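Local structure of Bak protein (Grouper iridovirus, 5VMN) at residues 9-14 with 100-105; 58-63 with 68-73. The protein is a viral Bcl-2 protein that inhibits host-cell apoptosis by exclusively sequestering the pro-apoptotic protein Bim. All blocks are in the same frame, centred on the assembly; numbering follows the deposited sequence.

Contact 1 of 2, residues 9-14 with 100-105. With NO3 (nitrate ion), chain F; NO3 (nitrate ion), chain G.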
loop_
_atom_site.group_PDB
_atom_site.type_symbol
_atom_site.label_atom_id
_atom_site.label_comp_id
_atom_site.label_asym_id
_atom_site.label_seq_id
_atom_site.Cartn_x
_atom_site.Cartn_y
_atom_site.Cartn_z
ATOM N N ILE A 9 -2.625 1.063 -9.323
ATOM C CA ILE A 9 -1.297 0.583 -8.984
ATOM C C ILE A 9 -1.316 -0.931 -9.064
ATOM O O ILE A 9 -2.229 -1.585 -8.551
ATOM C CB ILE A 9 -0.843 1.040 -7.582
ATOM C CG1 ILE A 9 -0.784 2.554 -7.501
ATOM C CG2 ILE A 9 0.529 0.462 -7.239
ATOM C CD1 ILE A 9 0.206 3.192 -8.461
ATOM N N ASN A 10 -0.277 -1.483 -9.663
ATOM C CA ASN A 10 -0.092 -2.929 -9.709
ATOM C C ASN A 10 0.558 -3.351 -8.403
ATOM O O ASN A 10 1.785 -3.327 -8.290
ATOM C CB ASN A 10 0.797 -3.299 -10.887
ATOM C CG ASN A 10 0.899 -4.792 -11.099
ATOM O OD1 ASN A 10 0.594 -5.578 -10.219
ATOM N ND2 ASN A 10 1.341 -5.187 -12.295
ATOM N N PHE A 11 -0.260 -3.748 -7.416
ATOM C CA PHE A 11 0.276 -4.014 -6.075
ATOM C C PHE A 11 1.132 -5.273 -6.048
ATOM O O PHE A 11 2.099 -5.345 -5.289
ATOM C CB PHE A 11 -0.853 -4.107 -5.034
ATOM C CG PHE A 11 -1.605 -2.795 -4.840
ATOM C CD1 PHE A 11 -1.003 -1.720 -4.213
ATOM C CD2 PHE A 11 -2.888 -2.633 -5.324
ATOM C CE1 PHE A 11 -1.679 -0.511 -4.061
ATOM C CE2 PHE A 11 -3.560 -1.435 -5.173
ATOM C CZ PHE A 11 -2.950 -0.373 -4.536
ATOM N N SER A 12 0.826 -6.260 -6.878
ATOM C CA SER A 12 1.700 -7.422 -6.967
ATOM C C SER A 12 3.088 -7.039 -7.472
ATOM O O SER A 12 4.101 -7.473 -6.912
ATOM C CB SER A 12 1.067 -8.476 -7.874
ATOM O OG SER A 12 1.885 -9.616 -7.933
ATOM N N ALA A 13 3.164 -6.214 -8.524
ATOM C CA ALA A 13 4.469 -5.768 -8.995
ATOM C C ALA A 13 5.164 -4.924 -7.941
ATOM O O ALA A 13 6.373 -5.046 -7.736
ATOM C CB ALA A 13 4.335 -4.968 -10.297
ATOM N N LEU A 14 4.410 -4.069 -7.258
ATOM C CA LEU A 14 4.987 -3.227 -6.222
ATOM C C LEU A 14 5.674 -4.067 -5.164
ATOM O O LEU A 14 6.805 -3.779 -4.767
ATOM C CB LEU A 14 3.901 -2.373 -5.584
ATOM C CG LEU A 14 4.328 -1.422 -4.443
ATOM C CD1 LEU A 14 5.081 -0.256 -4.939
ATOM C CD2 LEU A 14 3.107 -0.929 -3.694
ATOM N N ARG A 100 -8.430 -4.754 -1.826
ATOM C CA ARG A 100 -9.732 -4.566 -1.205
ATOM C C ARG A 100 -9.774 -3.255 -0.431
ATOM O O ARG A 100 -10.782 -2.532 -0.471
ATOM C CB ARG A 100 -10.047 -5.770 -0.295
ATOM C CG ARG A 100 -11.499 -6.198 -0.188
ATOM C CD ARG A 100 -11.623 -7.690 0.200
ATOM N NE ARG A 100 -10.721 -8.019 1.307
ATOM C CZ ARG A 100 -9.875 -9.054 1.350
ATOM N NH1 ARG A 100 -9.784 -9.928 0.351
ATOM N NH2 ARG A 100 -9.109 -9.216 2.421
ATOM N N PHE A 101 -8.689 -2.921 0.273
ATOM C CA PHE A 101 -8.667 -1.670 1.018
ATOM C C PHE A 101 -8.833 -0.484 0.079
ATOM O O PHE A 101 -9.623 0.427 0.346
ATOM C CB PHE A 101 -7.364 -1.522 1.809
ATOM C CG PHE A 101 -7.208 -0.164 2.444
ATOM C CD1 PHE A 101 -7.956 0.168 3.557
ATOM C CD2 PHE A 101 -6.376 0.791 1.891
ATOM C CE1 PHE A 101 -7.852 1.404 4.139
ATOM C CE2 PHE A 101 -6.252 2.041 2.476
ATOM C CZ PHE A 101 -7.001 2.348 3.603
ATOM N N PHE A 102 -8.069 -0.466 -1.014
ATOM C CA PHE A 102 -8.052 0.718 -1.868
ATOM C C PHE A 102 -9.302 0.816 -2.730
ATOM O O PHE A 102 -9.621 1.900 -3.227
ATOM C CB PHE A 102 -6.792 0.731 -2.743
ATOM C CG PHE A 102 -5.554 1.131 -1.988
ATOM C CD1 PHE A 102 -5.372 2.442 -1.577
ATOM C CD2 PHE A 102 -4.604 0.199 -1.651
ATOM C CE1 PHE A 102 -4.267 2.810 -0.855
ATOM C CE2 PHE A 102 -3.477 0.569 -0.953
ATOM C CZ PHE A 102 -3.317 1.875 -0.521
ATOM N N ARG A 103 -10.041 -0.274 -2.891
ATOM C CA ARG A 103 -11.290 -0.214 -3.650
ATOM C C ARG A 103 -12.472 0.275 -2.823
ATOM O O ARG A 103 -13.538 0.534 -3.384
ATOM C CB ARG A 103 -11.610 -1.585 -4.236
ATOM C CG ARG A 103 -10.645 -2.008 -5.340
ATOM C CD ARG A 103 -11.182 -3.201 -6.131
ATOM N NE ARG A 103 -11.661 -4.279 -5.258
ATOM C CZ ARG A 103 -11.020 -5.425 -5.023
ATOM N NH1 ARG A 103 -9.847 -5.689 -5.596
ATOM N NH2 ARG A 103 -11.557 -6.315 -4.202
ATOM N N GLN A 104 -12.327 0.408 -1.516
ATOM C CA GLN A 104 -13.389 1.002 -0.721
ATOM C C GLN A 104 -13.677 2.413 -1.204
ATOM O O GLN A 104 -12.758 3.182 -1.514
ATOM C CB GLN A 104 -12.997 1.040 0.751
ATOM C CG GLN A 104 -12.830 -0.334 1.386
ATOM C CD GLN A 104 -12.457 -0.253 2.864
ATOM O OE1 GLN A 104 -13.198 -0.704 3.729
ATOM N NE2 GLN A 104 -11.300 0.309 3.147
ATOM N N ASP A 105 -14.967 2.755 -1.249
ATOM C CA ASP A 105 -15.383 3.997 -1.897
ATOM C C ASP A 105 -14.687 5.212 -1.275
ATOM O O ASP A 105 -14.226 6.112 -1.991
ATOM C CB ASP A 105 -16.904 4.135 -1.814
ATOM C CG ASP A 105 -17.637 3.266 -2.844
ATOM O OD1 ASP A 105 -16.975 2.693 -3.737
ATOM O OD2 ASP A 105 -18.884 3.158 -2.760
HETATM N N NO3 F . -2.457 -5.925 -8.495
HETATM O O1 NO3 F . -2.601 -6.284 -9.699
HETATM O O2 NO3 F . -1.741 -6.611 -7.715
HETATM O O3 NO3 F . -3.034 -4.882 -8.073
HETATM N N NO3 G . -5.469 1.765 -6.461
HETATM O O1 NO3 G . -6.187 0.726 -6.514
HETATM O O2 NO3 G . -4.381 1.791 -7.100
HETATM O O3 NO3 G . -5.828 2.772 -5.777
#
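In the hydrophobic interior of this all-helical Bcl-2 fold, F11 and F102 bring the first turn of helix 11-16 against the end of helix 88-103. The two phenyl rings lie nearly parallel, their planes 10° apart, but they are slid so far past one another that the centroids are 5.1 Å apart and little overlap remains. The touch is therefore confined to a few atoms: F11 CZ comes to 3.4 Å from F102 CD2, and F11 CE1 and F102 CE2 lie just beside them. In F11, CG stands anti to the carbonyl carbon (chi1 -65°), which sends the ring away from its own helix toward F102. Helix 11-16 is capped by N10, whose OD1 accepts from A13 N at 3.1 Å, the donor lying above the carbonyl plane. The start of this helix also holds a nitrate ion: S12 N donates to its O2 at 2.7 Å and F11 N to its O3 at 3.1 Å. A second nitrate lies near both rings, hydrogen-bonded to I9 N. W117 NE1 is also hydrogen-bonded to a nitrate. W117 meets the F102 ring edge-to-face, and L75 of helix 68-84 touches both phenylalanines, so the pair belongs to the core between helices that characterises the Bcl-2 helical bundle.

Contact 2 of 2, residues 58-63 with 68-73. With EDO (1,2-ethanediol), chain K.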
loop_
_atom_site.group_PDB
_atom_site.type_symbol
_atom_site.label_atom_id
_atom_site.label_comp_id
_atom_site.label_asym_id
_atom_site.label_seq_id
_atom_site.Cartn_x
_atom_site.Cartn_y
_atom_site.Cartn_z
ATOM N N ASN A 58 -7.836 0.041 7.499
ATOM C CA ASN A 58 -8.967 0.673 8.148
ATOM C C ASN A 58 -8.591 1.204 9.523
ATOM O O ASN A 58 -9.147 2.213 9.960
ATOM C CB ASN A 58 -10.146 -0.292 8.217
ATOM C CG ASN A 58 -10.832 -0.440 6.865
ATOM O OD1 ASN A 58 -10.648 0.390 5.973
ATOM N ND2 ASN A 58 -11.615 -1.485 6.710
ATOM N N ASN A 59 -7.623 0.595 10.205
ATOM C CA ASN A 59 -7.171 1.194 11.460
ATOM C C ASN A 59 -6.551 2.569 11.190
ATOM O O ASN A 59 -6.746 3.514 11.961
ATOM C CB ASN A 59 -6.121 0.324 12.163
ATOM C CG ASN A 59 -6.645 -0.973 12.720
ATOM O OD1 ASN A 59 -7.825 -1.135 12.983
ATOM N ND2 ASN A 59 -5.722 -1.910 12.956
ATOM N N ILE A 60 -5.769 2.682 10.124
ATOM C CA ILE A 60 -4.969 3.902 9.958
ATOM C C ILE A 60 -5.855 5.093 9.600
ATOM O O ILE A 60 -5.445 6.232 9.821
ATOM C CB ILE A 60 -3.798 3.683 8.973
ATOM C CG1 ILE A 60 -2.594 4.553 9.400
ATOM C CG2 ILE A 60 -4.167 4.042 7.578
ATOM C CD1 ILE A 60 -1.266 4.177 8.739
ATOM N N VAL A 61 -7.092 4.866 9.156
ATOM C CA VAL A 61 -8.058 5.954 8.945
ATOM C C VAL A 61 -9.122 6.005 10.048
ATOM O O VAL A 61 -10.196 6.600 9.853
ATOM C CB VAL A 61 -8.706 5.872 7.557
ATOM C CG1 VAL A 61 -7.672 6.018 6.459
ATOM C CG2 VAL A 61 -9.513 4.596 7.388
ATOM N N SER A 62 -8.852 5.419 11.217
ATOM C CA SER A 62 -9.881 5.347 12.238
ATOM C C SER A 62 -10.256 6.722 12.767
ATOM O O SER A 62 -11.378 6.913 13.251
ATOM C CB SER A 62 -9.409 4.447 13.382
ATOM O OG SER A 62 -8.374 5.060 14.152
ATOM N N ASP A 63 -9.340 7.681 12.702
ATOM C CA ASP A 63 -9.653 9.027 13.165
ATOM C C ASP A 63 -10.409 9.822 12.119
ATOM O O ASP A 63 -10.759 10.978 12.371
ATOM C CB ASP A 63 -8.369 9.759 13.581
ATOM C CG ASP A 63 -7.482 10.122 12.396
ATOM O OD1 ASP A 63 -7.745 9.630 11.284
ATOM O OD2 ASP A 63 -6.521 10.901 12.596
ATOM N N TRP A 68 -1.099 11.043 2.356
ATOM C CA TRP A 68 -0.256 10.136 1.584
ATOM C C TRP A 68 0.775 9.440 2.460
ATOM O O TRP A 68 1.169 8.309 2.172
ATOM C CB TRP A 68 0.447 10.883 0.438
ATOM C CG TRP A 68 -0.494 11.229 -0.696
ATOM C CD1 TRP A 68 -0.890 12.477 -1.120
ATOM C CD2 TRP A 68 -1.169 10.294 -1.538
ATOM N NE1 TRP A 68 -1.765 12.352 -2.178
ATOM C CE2 TRP A 68 -1.933 11.030 -2.466
ATOM C CE3 TRP A 68 -1.174 8.909 -1.620
ATOM C CZ2 TRP A 68 -2.721 10.417 -3.427
ATOM C CZ3 TRP A 68 -1.941 8.307 -2.592
ATOM C CH2 TRP A 68 -2.703 9.066 -3.484
ATOM N N GLY A 69 1.230 10.087 3.530
ATOM C CA GLY A 69 2.151 9.421 4.429
ATOM C C GLY A 69 1.539 8.182 5.068
ATOM O O GLY A 69 2.181 7.129 5.166
ATOM N N ARG A 70 0.291 8.284 5.499
ATOM C CA ARG A 70 -0.386 7.110 6.046
ATOM C C ARG A 70 -0.522 6.011 5.002
ATOM O O ARG A 70 -0.372 4.823 5.319
ATOM C CB ARG A 70 -1.755 7.506 6.577
ATOM C CG ARG A 70 -1.697 8.394 7.778
ATOM C CD ARG A 70 -3.060 8.549 8.368
ATOM N NE ARG A 70 -3.106 9.548 9.420
ATOM C CZ ARG A 70 -4.182 9.786 10.161
ATOM N NH1 ARG A 70 -5.281 9.074 9.980
ATOM N NH2 ARG A 70 -4.165 10.748 11.066
ATOM N N ILE A 71 -0.794 6.379 3.747
ATOM C CA ILE A 71 -0.878 5.374 2.698
ATOM C C ILE A 71 0.475 4.686 2.524
ATOM O O ILE A 71 0.548 3.459 2.373
ATOM C CB ILE A 71 -1.381 6.019 1.391
ATOM C CG1 ILE A 71 -2.878 6.281 1.541
ATOM C CG2 ILE A 71 -1.071 5.142 0.200
ATOM C CD1 ILE A 71 -3.515 7.059 0.398
ATOM N N LEU A 72 1.567 5.460 2.557
ATOM C CA LEU A 72 2.874 4.864 2.360
ATOM C C LEU A 72 3.268 3.995 3.556
ATOM O O LEU A 72 3.960 2.988 3.376
ATOM C CB LEU A 72 3.913 5.954 2.091
ATOM C CG LEU A 72 3.753 6.650 0.734
ATOM C CD1 LEU A 72 4.620 7.920 0.694
ATOM C CD2 LEU A 72 4.141 5.730 -0.392
ATOM N N ILE A 73 2.813 4.346 4.757
ATOM C CA ILE A 73 3.031 3.473 5.920
ATOM C C ILE A 73 2.297 2.159 5.714
ATOM O O ILE A 73 2.856 1.081 5.922
ATOM C CB ILE A 73 2.608 4.175 7.210
ATOM C CG1 ILE A 73 3.598 5.294 7.563
ATOM C CG2 ILE A 73 2.486 3.176 8.361
ATOM C CD1 ILE A 73 3.097 6.199 8.663
HETATM C C1 EDO K . 0.622 14.411 2.938
HETATM O O1 EDO K . 1.001 13.171 3.603
HETATM C C2 EDO K . -0.313 14.256 1.729
HETATM O O2 EDO K . -1.719 13.987 2.007
#
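R70 reaches from the first turns of helix 68-84 to D63 and to the end of helix 53-60, bracing a helix-loop-helix corner of the Bcl-2 fold. The charged part is a bidentate, end-on salt bridge. R70 NH1 donates to D63 OD1 and R70 NH2 to D63 OD2, each at 2.8 Å and each nearly straight. Both carboxylate oxygens are met on their syn sides and lie close to the guanidinium plane, yet the two flat groups are turned 33° apart, so the nitrogens stand somewhat out of the carboxylate plane. Two bonds to two oxygens limit rotation of either group. An arginine chain extended from CG to NE spans the gap. D63 OD1 also accepts from N65 N, which links the carboxylate to the connecting loop.

A further polar contact involves the backbone: R70 NH1 also makes a weak, bent hydrogen bond to I60 O, 2.9 Å away. It reaches a carbonyl in the last turn of helix 53-60, where V61 leaves helical geometry, and NH1 thus serves D63 and I60 together.

Apolar contact comes from I60, whose side chain crosses over the aliphatic base of R70, with I60 CD1 4.0 Å from R70 CB. The same methyl touches I73 one turn further on, and I73 in turn packs on V34 of helix 22-37.

At the N-terminal end of helix 68-84, a 1,2-ethanediol molecule takes hydrogen bonds from two backbone amides: W68 N donates to its O2 at 3.0 Å, and G69 N to its O1 at 3.1 Å.

In the fold
From the N terminus, residues 9-14 open a long excursion through helices 22-37, 40-44, 53-60 and 68-84 that contact 1 closes when helix 88-103 ends. Contact 2 falls wholly within that excursion and closes a much shorter loop, the four residues between 58-63 and 68-73. The two do not cross, and their centres are 14 Å apart, one buried and one at the surface. They nevertheless meet directly: Q104 NE2 lies 2.9 Å from N58 OD1, to which it is hydrogen-bonded, and F102 packs on I71. Helices 53-60, 68-84 and 88-103 are thereby joined to one another, with helix 11-16 added by contact 1.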